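Local coordinates for protein acyl-CoA hydrolase (Bacillus cereus, PDB 1Y7U) that probably hydrolyses long-chain fatty acyl-CoA thioesters and binds coenzyme A in pockets formed between neighbouring subunits of its assembly, at residues 70-75 / 114-119; 96-101 / 120-125; 11-16 / 133-138. One frame throughout, in Å; residues are numbered along the deposited sequence.

Contact 1: 70-75 / 114-119. With COA (coenzyme A), chain J.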
loop_
_atom_site.group_PDB
_atom_site.type_symbol
_atom_site.label_atom_id
_atom_site.label_comp_id
_atom_site.label_asym_id
_atom_site.label_seq_id
_atom_site.Cartn_x
_atom_site.Cartn_y
_atom_site.Cartn_z
ATOM N N VAL A 70 -5.825 -1.353 -25.306
ATOM C CA VAL A 70 -4.538 -0.727 -25.051
ATOM C C VAL A 70 -3.373 -1.589 -25.509
ATOM O O VAL A 70 -3.292 -2.763 -25.152
ATOM C CB VAL A 70 -4.337 -0.448 -23.538
ATOM C CG1 VAL A 70 -2.969 0.117 -23.309
ATOM C CG2 VAL A 70 -5.371 0.509 -23.024
ATOM N N ASP A 71 -2.475 -0.999 -26.295
ATOM C CA ASP A 71 -1.291 -1.706 -26.777
ATOM C C ASP A 71 -0.080 -1.171 -26.043
ATOM O O ASP A 71 0.145 0.034 -26.020
ATOM C CB ASP A 71 -1.064 -1.480 -28.274
ATOM C CG ASP A 71 -1.990 -2.290 -29.135
ATOM O OD1 ASP A 71 -1.971 -3.534 -29.032
ATOM O OD2 ASP A 71 -2.737 -1.680 -29.926
ATOM N N PHE A 72 0.705 -2.054 -25.445
ATOM C CA PHE A 72 1.894 -1.605 -24.748
ATOM C C PHE A 72 3.047 -1.599 -25.740
ATOM O O PHE A 72 3.763 -2.582 -25.913
ATOM C CB PHE A 72 2.157 -2.491 -23.522
ATOM C CG PHE A 72 1.073 -2.386 -22.474
ATOM C CD1 PHE A 72 0.110 -3.390 -22.336
ATOM C CD2 PHE A 72 0.947 -1.223 -21.697
ATOM C CE1 PHE A 72 -0.971 -3.232 -21.445
ATOM C CE2 PHE A 72 -0.129 -1.060 -20.807
ATOM C CZ PHE A 72 -1.088 -2.061 -20.680
ATOM N N LEU A 73 3.188 -0.454 -26.400
ATOM C CA LEU A 73 4.192 -0.212 -27.430
ATOM C C LEU A 73 5.633 -0.477 -27.023
ATOM O O LEU A 73 6.390 -1.052 -27.794
ATOM C CB LEU A 73 4.030 1.217 -27.952
ATOM C CG LEU A 73 2.571 1.473 -28.380
ATOM C CD1 LEU A 73 2.389 2.916 -28.812
ATOM C CD2 LEU A 73 2.175 0.514 -29.505
ATOM N N HIS A 74 6.027 -0.052 -25.828
ATOM C CA HIS A 74 7.385 -0.292 -25.351
ATOM C C HIS A 74 7.316 -0.624 -23.887
ATOM O O HIS A 74 6.310 -0.366 -23.229
ATOM C CB HIS A 74 8.280 0.937 -25.511
ATOM C CG HIS A 74 8.440 1.391 -26.925
ATOM N ND1 HIS A 74 7.630 2.349 -27.494
ATOM C CD2 HIS A 74 9.297 1.000 -27.894
ATOM C CE1 HIS A 74 7.981 2.530 -28.754
ATOM N NE2 HIS A 74 8.991 1.723 -29.021
ATOM N N PRO A 75 8.384 -1.212 -23.348
ATOM C CA PRO A 75 8.375 -1.550 -21.931
ATOM C C PRO A 75 8.764 -0.320 -21.130
ATOM O O PRO A 75 9.399 0.588 -21.655
ATOM C CB PRO A 75 9.435 -2.637 -21.843
ATOM C CG PRO A 75 10.445 -2.156 -22.825
ATOM C CD PRO A 75 9.576 -1.773 -24.007
ATOM N N ILE A 114 6.405 7.399 -26.107
ATOM C CA ILE A 114 5.076 7.047 -25.653
ATOM C C ILE A 114 4.907 5.525 -25.593
ATOM O O ILE A 114 4.996 4.836 -26.605
ATOM C CB ILE A 114 3.985 7.766 -26.532
ATOM C CG1 ILE A 114 3.069 6.757 -27.193
ATOM C CG2 ILE A 114 4.626 8.671 -27.547
ATOM C CD1 ILE A 114 2.086 6.148 -26.222
ATOM N N ALA A 115 4.684 5.016 -24.381
ATOM C CA ALA A 115 4.532 3.584 -24.140
ATOM C C ALA A 115 3.123 3.071 -24.345
ATOM O O ALA A 115 2.925 1.875 -24.549
ATOM C CB ALA A 115 4.989 3.243 -22.735
ATOM N N ALA A 116 2.145 3.966 -24.279
ATOM C CA ALA A 116 0.754 3.577 -24.469
ATOM C C ALA A 116 -0.176 4.781 -24.457
ATOM O O ALA A 116 0.149 5.824 -23.882
ATOM C CB ALA A 116 0.329 2.598 -23.372
ATOM N N THR A 117 -1.328 4.623 -25.103
ATOM C CA THR A 117 -2.358 5.653 -25.142
ATOM C C THR A 117 -3.698 4.933 -25.148
ATOM O O THR A 117 -3.762 3.729 -25.381
ATOM C CB THR A 117 -2.296 6.507 -26.414
ATOM O OG1 THR A 117 -2.599 5.690 -27.546
ATOM C CG2 THR A 117 -0.925 7.128 -26.578
ATOM N N SER A 118 -4.772 5.661 -24.887
ATOM C CA SER A 118 -6.088 5.050 -24.899
ATOM C C SER A 118 -7.161 6.083 -24.593
ATOM O O SER A 118 -6.866 7.249 -24.342
ATOM C CB SER A 118 -6.151 3.913 -23.875
ATOM O OG SER A 118 -7.321 3.133 -24.055
ATOM N N PHE A 119 -8.409 5.649 -24.643
ATOM C CA PHE A 119 -9.525 6.522 -24.342
ATOM C C PHE A 119 -10.321 5.821 -23.273
ATOM O O PHE A 119 -10.595 4.627 -23.378
ATOM C CB PHE A 119 -10.406 6.738 -25.569
ATOM C CG PHE A 119 -9.710 7.431 -26.697
ATOM C CD1 PHE A 119 -8.815 6.738 -27.507
ATOM C CD2 PHE A 119 -9.942 8.781 -26.951
ATOM C CE1 PHE A 119 -8.157 7.385 -28.563
ATOM C CE2 PHE A 119 -9.295 9.430 -27.993
ATOM C CZ PHE A 119 -8.403 8.736 -28.801
HETATM N N1A COA J . -0.613 -7.337 -29.023
HETATM C C2A COA J . -0.672 -8.651 -29.014
HETATM N N3A COA J . 0.394 -9.301 -29.418
HETATM C C4A COA J . 1.451 -8.695 -29.835
HETATM C C5A COA J . 1.511 -7.406 -29.818
HETATM C C6A COA J . 0.473 -6.719 -29.416
HETATM N N6A COA J . 0.477 -5.431 -29.383
HETATM N N7A COA J . 2.651 -7.056 -30.232
HETATM C C8A COA J . 3.305 -8.137 -30.469
HETATM N N9A COA J . 2.575 -9.189 -30.242
HETATM C C1B COA J . 2.863 -10.609 -30.466
HETATM C C2B COA J . 3.080 -10.958 -31.863
HETATM O O2B COA J . 1.871 -11.342 -32.349
HETATM C C3B COA J . 3.838 -12.194 -31.755
HETATM O O3B COA J . 2.932 -13.183 -31.473
HETATM P P3B COA J . 3.103 -14.624 -31.938
HETATM O O7A COA J . 2.326 -15.504 -31.237
HETATM O O8A COA J . 4.431 -14.997 -31.892
HETATM O O9A COA J . 2.577 -14.813 -33.198
HETATM C C4B COA J . 4.766 -11.853 -30.671
HETATM O O4B COA J . 4.042 -11.013 -29.901
HETATM C C5B COA J . 5.708 -10.823 -31.177
HETATM O O5B COA J . 6.775 -11.262 -31.895
HETATM P P1A COA J . 7.774 -10.205 -32.096
HETATM O O1A COA J . 7.359 -9.409 -33.172
HETATM O O2A COA J . 9.009 -10.869 -32.216
HETATM O O3A COA J . 7.710 -9.340 -30.851
HETATM P P2A COA J . 8.070 -7.848 -30.864
HETATM O O4A COA J . 7.425 -7.008 -31.832
HETATM O O5A COA J . 9.371 -7.492 -30.408
HETATM O O6A COA J . 7.127 -7.391 -29.797
HETATM C CBP COA J . 6.667 -7.301 -27.425
HETATM C CCP COA J . 7.193 -8.057 -28.604
HETATM C CDP COA J . 5.223 -7.531 -27.259
HETATM C CEP COA J . 7.372 -7.993 -26.356
HETATM C CAP COA J . 6.952 -5.827 -27.300
HETATM O OAP COA J . 5.899 -5.161 -27.852
HETATM C C9P COA J . 7.037 -5.334 -25.914
HETATM O O9P COA J . 8.069 -5.654 -25.089
HETATM N N8P COA J . 6.078 -4.610 -25.514
HETATM C C7P COA J . 6.032 -4.157 -24.198
HETATM C C6P COA J . 5.267 -5.008 -23.236
HETATM C C5P COA J . 5.600 -4.636 -21.861
HETATM O O5P COA J . 6.539 -5.064 -21.342
HETATM N N4P COA J . 4.878 -3.797 -21.274
HETATM C C3P COA J . 4.151 -4.024 -20.105
HETATM C C2P COA J . 3.762 -2.669 -19.627
HETATM S S1P COA J . 4.936 -1.442 -20.081
HETATM O O HOH W 1 -3.644 1.577 -27.349
HETATM O O HOH W 2 -1.096 2.232 -27.051
#
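V70 and A116 form the apolar centre of this meeting of two antiparallel runs, with V70 CG1 4.1 Å from A116 CB. Because V70 CG1 is anti to the backbone N (chi1 177°), it also lies over one face of the F72 ring, displaced toward the rim, while CG2 turns to S118. F72 CD2 approaches A116 CB obliquely at 4.2 Å, and helix 39-58 backs the cluster through L43, I42 and M46. Farther along, L73 lays its CD1 branch across I114 CD1. Here F72 centres an inverse gamma turn, and L73 N makes a weak, bent bond to A115 O (3.0 Å, 125°).

At the polar edge two waters bridge the backbones. One accepts from D71 N and lies close to T117 O; the other accepts from T117 N (3.1 Å) and lies 2.7 Å from D71 O. Both waters may share their protons with other acceptors. Coenzyme A lies beyond: its adenine amino N6A donates to D71 OD1 at 3.1 Å, fairly straight at 160°, while D71 OD2 bonds S165 OG of the second subunit. The pantetheine N8P gives a weak bond to F72 O. Water thus stands in for direct strand pairing where 61-71 ends; D71 offers a carboxylate and the turn at F72 a carbonyl to the coenzyme, a site completed by R93, T94 and S95 of the second subunit.

Contact 2: 96-101 / 120-125; sequences MEVFVK and VTFVAL. With COA (coenzyme A), chain F.
M96 and F122 face each other across an antiparallel strand pair as a hydrogen-bonded pair, and V98 and V120 form the next one. Four backbone bonds join them. M96 N reaches F122 O at 2.9 Å, answered by F122 N to M96 O at 3.0 Å; V98 N reaches V120 O at 2.8 Å, answered by V120 N to V98 O at 2.7 Å. Between these two pairs lies the non-hydrogen-bonded pair E97 and T121, where T121 CA also points a C-H at M96 O. The short strand axes run 4.7 Å apart with their directions 145° from each other.

Apolar contacts fill the face that carries M96, V98, V120 and F122. V98 CG2, placed beside its own backbone N (chi1 -175°, with CG1 anti to that N), comes obliquely to F122 CD1 at 3.9 Å. V100 CG2 crosses V120 CG2 at 3.8 Å. The selenomethionine M96 packs its CG near F122 CB and touches H57, while the F122 ring settles on D47, A50 and S51 of helix 39-58.

On the other face the polar and ligand contacts gather. The E97 chain passes its CG by T121 OG1, which makes a weak hydrogen bond to S66 OG. T121 CG2 lies 3.5 Å from the adenine N3A of coenzyme A, and V123 CG2 touches the ribose O4B, so these side chains line the nucleoside end of the pocket.

A hairpin strand pair with one face against a long central helix and the other toward the coenzyme belongs to the hot-dog fold, in which a curved antiparallel sheet wraps that helix.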
loop_
_atom_site.group_PDB
_atom_site.type_symbol
_atom_site.label_atom_id
_atom_site.label_comp_id
_atom_site.label_asym_id
_atom_site.label_seq_id
_atom_site.Cartn_x
_atom_site.Cartn_y
_atom_site.Cartn_z
HETATM N N MSE A 96 -18.383 11.207 -21.375
HETATM C CA MSE A 96 -17.247 11.915 -21.939
HETATM C C MSE A 96 -16.094 10.952 -22.176
HETATM O O MSE A 96 -15.913 9.995 -21.427
HETATM C CB MSE A 96 -16.834 13.034 -20.990
HETATM C CG MSE A 96 -16.843 12.599 -19.548
HETATM SE SE MSE A 96 -17.211 14.040 -18.325
HETATM C CE MSE A 96 -15.700 15.113 -18.761
ATOM N N GLU A 97 -15.338 11.179 -23.244
ATOM C CA GLU A 97 -14.200 10.328 -23.537
ATOM C C GLU A 97 -12.928 11.044 -23.179
ATOM O O GLU A 97 -12.661 12.147 -23.654
ATOM C CB GLU A 97 -14.163 9.926 -24.998
ATOM C CG GLU A 97 -15.130 8.834 -25.328
ATOM C CD GLU A 97 -14.722 8.100 -26.569
ATOM O OE1 GLU A 97 -13.807 7.261 -26.481
ATOM O OE2 GLU A 97 -15.301 8.374 -27.639
ATOM N N VAL A 98 -12.141 10.405 -22.328
ATOM C CA VAL A 98 -10.899 10.984 -21.875
ATOM C C VAL A 98 -9.725 10.294 -22.535
ATOM O O VAL A 98 -9.587 9.066 -22.476
ATOM C CB VAL A 98 -10.773 10.859 -20.349
ATOM C CG1 VAL A 98 -9.526 11.583 -19.874
ATOM C CG2 VAL A 98 -12.020 11.423 -19.678
ATOM N N PHE A 99 -8.893 11.093 -23.187
ATOM C CA PHE A 99 -7.709 10.566 -23.843
ATOM C C PHE A 99 -6.624 10.483 -22.778
ATOM O O PHE A 99 -6.516 11.360 -21.913
ATOM C CB PHE A 99 -7.251 11.499 -24.962
ATOM C CG PHE A 99 -5.978 11.071 -25.613
ATOM C CD1 PHE A 99 -5.944 9.937 -26.424
ATOM C CD2 PHE A 99 -4.787 11.757 -25.367
ATOM C CE1 PHE A 99 -4.733 9.489 -26.983
ATOM C CE2 PHE A 99 -3.571 11.319 -25.919
ATOM C CZ PHE A 99 -3.547 10.182 -26.726
ATOM N N VAL A 100 -5.832 9.420 -22.825
ATOM C CA VAL A 100 -4.762 9.254 -21.861
ATOM C C VAL A 100 -3.497 8.892 -22.595
ATOM O O VAL A 100 -3.484 8.012 -23.454
ATOM C CB VAL A 100 -5.071 8.161 -20.842
ATOM C CG1 VAL A 100 -4.011 8.176 -19.756
ATOM C CG2 VAL A 100 -6.449 8.383 -20.245
ATOM N N LYS A 101 -2.427 9.569 -22.221
ATOM C CA LYS A 101 -1.135 9.397 -22.845
ATOM C C LYS A 101 -0.114 8.972 -21.783
ATOM O O LYS A 101 -0.035 9.574 -20.713
ATOM C CB LYS A 101 -0.806 10.740 -23.474
ATOM C CG LYS A 101 0.540 10.947 -24.040
ATOM C CD LYS A 101 0.575 12.390 -24.473
ATOM C CE LYS A 101 1.963 12.869 -24.770
ATOM N NZ LYS A 101 1.889 14.305 -25.139
ATOM N N VAL A 120 -10.670 6.551 -22.227
ATOM C CA VAL A 120 -11.446 5.963 -21.155
ATOM C C VAL A 120 -12.760 6.718 -21.160
ATOM O O VAL A 120 -12.778 7.945 -21.241
ATOM C CB VAL A 120 -10.747 6.128 -19.796
ATOM C CG1 VAL A 120 -11.408 5.216 -18.766
ATOM C CG2 VAL A 120 -9.267 5.806 -19.923
ATOM N N THR A 121 -13.865 5.989 -21.098
ATOM C CA THR A 121 -15.167 6.626 -21.115
ATOM C C THR A 121 -15.740 6.714 -19.708
ATOM O O THR A 121 -15.771 5.718 -18.985
ATOM C CB THR A 121 -16.148 5.838 -22.017
ATOM O OG1 THR A 121 -15.587 5.708 -23.327
ATOM C CG2 THR A 121 -17.485 6.558 -22.113
ATOM N N PHE A 122 -16.187 7.910 -19.330
ATOM C CA PHE A 122 -16.784 8.135 -18.017
ATOM C C PHE A 122 -18.212 8.664 -18.144
ATOM O O PHE A 122 -18.544 9.353 -19.109
ATOM C CB PHE A 122 -15.951 9.136 -17.204
ATOM C CG PHE A 122 -14.659 8.574 -16.668
ATOM C CD1 PHE A 122 -13.509 8.564 -17.452
ATOM C CD2 PHE A 122 -14.601 8.035 -15.387
ATOM C CE1 PHE A 122 -12.321 8.025 -16.968
ATOM C CE2 PHE A 122 -13.424 7.495 -14.894
ATOM C CZ PHE A 122 -12.280 7.489 -15.685
ATOM N N VAL A 123 -19.057 8.336 -17.173
ATOM C CA VAL A 123 -20.441 8.803 -17.166
ATOM C C VAL A 123 -20.708 9.551 -15.869
ATOM O O VAL A 123 -20.510 9.011 -14.777
ATOM C CB VAL A 123 -21.451 7.637 -17.249
ATOM C CG1 VAL A 123 -22.871 8.166 -17.054
ATOM C CG2 VAL A 123 -21.327 6.933 -18.584
ATOM N N ALA A 124 -21.163 10.792 -15.989
ATOM C CA ALA A 124 -21.455 11.603 -14.813
ATOM C C ALA A 124 -22.768 11.142 -14.196
ATOM O O ALA A 124 -23.769 10.987 -14.890
ATOM C CB ALA A 124 -21.537 13.073 -15.200
ATOM N N LEU A 125 -22.762 10.914 -12.890
ATOM C CA LEU A 125 -23.966 10.463 -12.217
ATOM C C LEU A 125 -24.457 11.375 -11.098
ATOM O O LEU A 125 -23.679 12.077 -10.448
ATOM C CB LEU A 125 -23.758 9.051 -11.677
ATOM C CG LEU A 125 -23.556 7.978 -12.749
ATOM C CD1 LEU A 125 -23.627 6.586 -12.125
ATOM C CD2 LEU A 125 -24.636 8.125 -13.805
HETATM N N1A COA F . -19.036 2.219 -23.130
HETATM C C2A COA F . -19.029 3.542 -23.405
HETATM N N3A COA F . -20.077 4.323 -23.028
HETATM C C4A COA F . -21.103 3.795 -22.393
HETATM C C5A COA F . -21.102 2.483 -22.078
HETATM C C6A COA F . -20.056 1.661 -22.442
HETATM N N6A COA F . -19.853 0.461 -21.904
HETATM N N7A COA F . -22.226 2.250 -21.456
HETATM C C8A COA F . -22.906 3.363 -21.341
HETATM N N9A COA F . -22.242 4.335 -21.938
HETATM C C1B COA F . -22.664 5.739 -21.931
HETATM C C2B COA F . -23.296 6.233 -23.206
HETATM O O2B COA F . -22.284 6.854 -23.947
HETATM C C3B COA F . -24.335 7.249 -22.785
HETATM O O3B COA F . -23.782 8.431 -23.200
HETATM P P3B COA F . -24.426 9.739 -23.626
HETATM O O7A COA F . -23.408 10.677 -23.565
HETATM O O8A COA F . -25.499 10.269 -22.914
HETATM O O9A COA F . -24.772 9.690 -24.961
HETATM C C4B COA F . -24.255 7.163 -21.289
HETATM O O4B COA F . -23.712 5.915 -21.038
HETATM C C5B COA F . -25.567 7.213 -20.577
HETATM O O5B COA F . -26.008 5.902 -20.349
HETATM P P1A COA F . -27.515 5.509 -20.014
HETATM O O1A COA F . -28.099 4.642 -21.041
HETATM O O2A COA F . -28.357 6.698 -19.905
HETATM O O3A COA F . -27.523 4.645 -18.686
HETATM P P2A COA F . -26.601 3.426 -18.259
HETATM O O4A COA F . -26.382 2.436 -19.322
HETATM O O5A COA F . -27.284 2.813 -17.148
HETATM O O6A COA F . -25.221 4.027 -17.765
HETATM C CBP COA F . -23.605 2.368 -16.933
HETATM C CCP COA F . -24.444 3.611 -16.663
HETATM C CDP COA F . -24.229 1.435 -17.938
HETATM C CEP COA F . -22.260 2.775 -17.473
HETATM C CAP COA F . -23.647 1.473 -15.694
HETATM O OAP COA F . -24.359 0.287 -15.950
HETATM C C9P COA F . -22.631 1.441 -14.602
HETATM O O9P COA F . -22.894 2.108 -13.425
HETATM N N8P COA F . -21.526 0.790 -14.782
HETATM C C7P COA F . -20.292 1.232 -14.221
HETATM C C6P COA F . -20.350 1.779 -12.809
HETATM C C5P COA F . -19.068 1.614 -12.059
HETATM O O5P COA F . -19.071 1.559 -10.812
HETATM N N4P COA F . -17.985 1.528 -12.783
HETATM C C3P COA F . -16.833 0.869 -12.291
HETATM C C2P COA F . -17.035 -0.613 -12.406
HETATM S S1P COA F . -17.204 -1.362 -10.824
#

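Contact 3: 11-16 / 133-138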
loop_
_atom_site.group_PDB
_atom_site.type_symbol
_atom_site.label_atom_id
_atom_site.label_comp_id
_atom_site.label_asym_id
_atom_site.label_seq_id
_atom_site.Cartn_x
_atom_site.Cartn_y
_atom_site.Cartn_z
ATOM N N LYS A 11 -22.919 25.003 -20.456
ATOM C CA LYS A 11 -22.085 25.829 -21.377
ATOM C C LYS A 11 -21.118 24.968 -22.200
ATOM O O LYS A 11 -21.522 23.945 -22.761
ATOM C CB LYS A 11 -21.303 26.884 -20.582
ATOM C CG LYS A 11 -20.469 27.827 -21.453
ATOM C CD LYS A 11 -21.336 28.540 -22.488
ATOM C CE LYS A 11 -20.628 28.684 -23.839
ATOM N NZ LYS A 11 -20.506 27.386 -24.577
ATOM N N GLY A 12 -19.850 25.385 -22.268
ATOM C CA GLY A 12 -18.841 24.663 -23.030
ATOM C C GLY A 12 -17.447 24.889 -22.474
ATOM O O GLY A 12 -17.065 26.023 -22.196
ATOM N N LYS A 13 -16.684 23.807 -22.322
ATOM C CA LYS A 13 -15.330 23.874 -21.762
ATOM C C LYS A 13 -14.215 23.423 -22.681
ATOM O O LYS A 13 -14.338 22.444 -23.406
ATOM C CB LYS A 13 -15.239 23.041 -20.482
ATOM C CG LYS A 13 -15.869 23.661 -19.256
ATOM C CD LYS A 13 -15.746 22.716 -18.085
ATOM C CE LYS A 13 -16.171 23.379 -16.802
ATOM N NZ LYS A 13 -15.995 22.473 -15.645
ATOM N N THR A 14 -13.107 24.141 -22.614
ATOM C CA THR A 14 -11.936 23.839 -23.410
ATOM C C THR A 14 -11.318 22.510 -22.943
ATOM O O THR A 14 -11.318 22.203 -21.756
ATOM C CB THR A 14 -10.935 24.996 -23.266
ATOM O OG1 THR A 14 -10.608 25.496 -24.562
ATOM C CG2 THR A 14 -9.676 24.556 -22.552
ATOM N N ALA A 15 -10.801 21.710 -23.865
ATOM C CA ALA A 15 -10.202 20.432 -23.476
ATOM C C ALA A 15 -9.188 20.627 -22.359
ATOM O O ALA A 15 -9.127 19.846 -21.411
ATOM C CB ALA A 15 -9.523 19.779 -24.671
ATOM N N ASN A 16 -8.400 21.685 -22.478
ATOM C CA ASN A 16 -7.367 22.000 -21.501
ATOM C C ASN A 16 -7.900 22.307 -20.098
ATOM O O ASN A 16 -7.138 22.323 -19.131
ATOM C CB ASN A 16 -6.515 23.158 -22.022
ATOM C CG ASN A 16 -5.377 23.512 -21.093
ATOM O OD1 ASN A 16 -5.448 24.501 -20.365
ATOM N ND2 ASN A 16 -4.320 22.700 -21.102
ATOM N N PRO A 133 -26.403 15.438 -17.504
ATOM C CA PRO A 133 -25.758 16.224 -18.560
ATOM C C PRO A 133 -24.376 16.757 -18.162
ATOM O O PRO A 133 -24.113 17.081 -17.002
ATOM C CB PRO A 133 -26.777 17.333 -18.841
ATOM C CG PRO A 133 -27.599 17.396 -17.575
ATOM C CD PRO A 133 -27.753 15.949 -17.224
ATOM N N VAL A 134 -23.505 16.844 -19.159
ATOM C CA VAL A 134 -22.124 17.274 -18.988
ATOM C C VAL A 134 -21.761 18.365 -19.992
ATOM O O VAL A 134 -22.228 18.354 -21.122
ATOM C CB VAL A 134 -21.198 16.053 -19.197
ATOM C CG1 VAL A 134 -19.855 16.487 -19.756
ATOM C CG2 VAL A 134 -21.035 15.311 -17.892
ATOM N N PRO A 135 -20.904 19.313 -19.598
ATOM C CA PRO A 135 -20.514 20.386 -20.520
ATOM C C PRO A 135 -20.027 19.829 -21.857
ATOM O O PRO A 135 -19.784 18.636 -21.985
ATOM C CB PRO A 135 -19.401 21.105 -19.760
ATOM C CG PRO A 135 -19.800 20.923 -18.339
ATOM C CD PRO A 135 -20.229 19.469 -18.301
ATOM N N ARG A 136 -19.894 20.695 -22.853
ATOM C CA ARG A 136 -19.422 20.264 -24.157
ATOM C C ARG A 136 -17.932 20.554 -24.152
ATOM O O ARG A 136 -17.490 21.460 -23.455
ATOM C CB ARG A 136 -20.122 21.059 -25.266
ATOM C CG ARG A 136 -19.796 20.588 -26.678
ATOM C CD ARG A 136 -20.552 21.389 -27.743
ATOM N NE ARG A 136 -20.168 21.008 -29.106
ATOM C CZ ARG A 136 -20.390 19.814 -29.657
ATOM N NH1 ARG A 136 -21.004 18.859 -28.970
ATOM N NH2 ARG A 136 -19.988 19.570 -30.898
ATOM N N VAL A 137 -17.151 19.781 -24.897
ATOM C CA VAL A 137 -15.713 20.018 -24.942
ATOM C C VAL A 137 -15.418 20.836 -26.178
ATOM O O VAL A 137 -16.120 20.729 -27.178
ATOM C CB VAL A 137 -14.887 18.722 -25.106
ATOM C CG1 VAL A 137 -13.446 18.980 -24.741
ATOM C CG2 VAL A 137 -15.447 17.631 -24.275
ATOM N N ILE A 138 -14.382 21.657 -26.113
ATOM C CA ILE A 138 -13.993 22.419 -27.276
ATOM C C ILE A 138 -12.480 22.315 -27.427
ATOM O O ILE A 138 -11.710 22.842 -26.622
ATOM C CB ILE A 138 -14.483 23.913 -27.221
ATOM C CG1 ILE A 138 -13.309 24.862 -27.468
ATOM C CG2 ILE A 138 -15.221 24.191 -25.927
ATOM C CD1 ILE A 138 -13.688 26.337 -27.469
#
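A15 and V137 make the close-packed side of this short parallel pairing. V137 CG1, anti to its own amide N (chi1 -163°), meets A15 CB at 4.0 Å, and V137 packs further onto V88 of strand 81-91 and onto H57 of helix 39-58. K13 points to the same face. Its extended chain passes P135, CD lying 4.3 Å from the ring CB, before NZ reaches the carbonyl O of H57; a second, weak bond goes to R56 O. The H57 imidazole returns the link by donating NE2 to P135 O.

The backbone bonds zip the two strands in a staggered parallel pattern. K13 N gives a straight bond to R136 O (2.7 Å, 166°), I138 N donates to K13 O at 2.8 Å from a position tilted off the carbonyl plane, and A15 N reaches I138 O at 3.1 Å from well above the plane of the I138 carbonyl. K13 therefore uses both its N-H and its C=O on the partner strand.

The opposite face is looser and more open to solvent. I138 is exposed, and its side chain slants across that of T14, with I138 CG1 4.0 Å from T14 OG1. R136 extends away from the contact and K11 is exposed too. T14 nevertheless has polar partners there: OG1 hydrogen-bonds D140 OD2, and the T14 side chain comes within about 3 Å of a bound calcium ion.

D140 and E144 are calcium-binding residues, E144 having its side chain about 4 Å from that of A15. One face of the pairing is thus tied to the end of the central helix by a lysine and a histidine, whereas T14 on the other connects the N-terminal strand to an acidic calcium site.

Overall arrangement
Contacts 1 and 2 share strand 112-125 in the antiparallel hot-dog sheet, where it runs between 61-71 and 95-105. Their centres are about 17 Å apart, and S118 O of contact 1 probably accepts a hydrogen bond from V100 N of contact 2. Their segments alternate along the chain. Contact 3 brackets them both, joining strand 12-14 to 136-138 in a separate parallel pair; its centre is about 13 Å from that of contact 2, which it touches through V134 on M96 and A124, and about 26 Å from that of contact 1. Strand 112-125 thus lines one coenzyme site with its late part and backs the turn at another with its early part, each site shared between subunits, while the chain's early and late segments meet beside calcium.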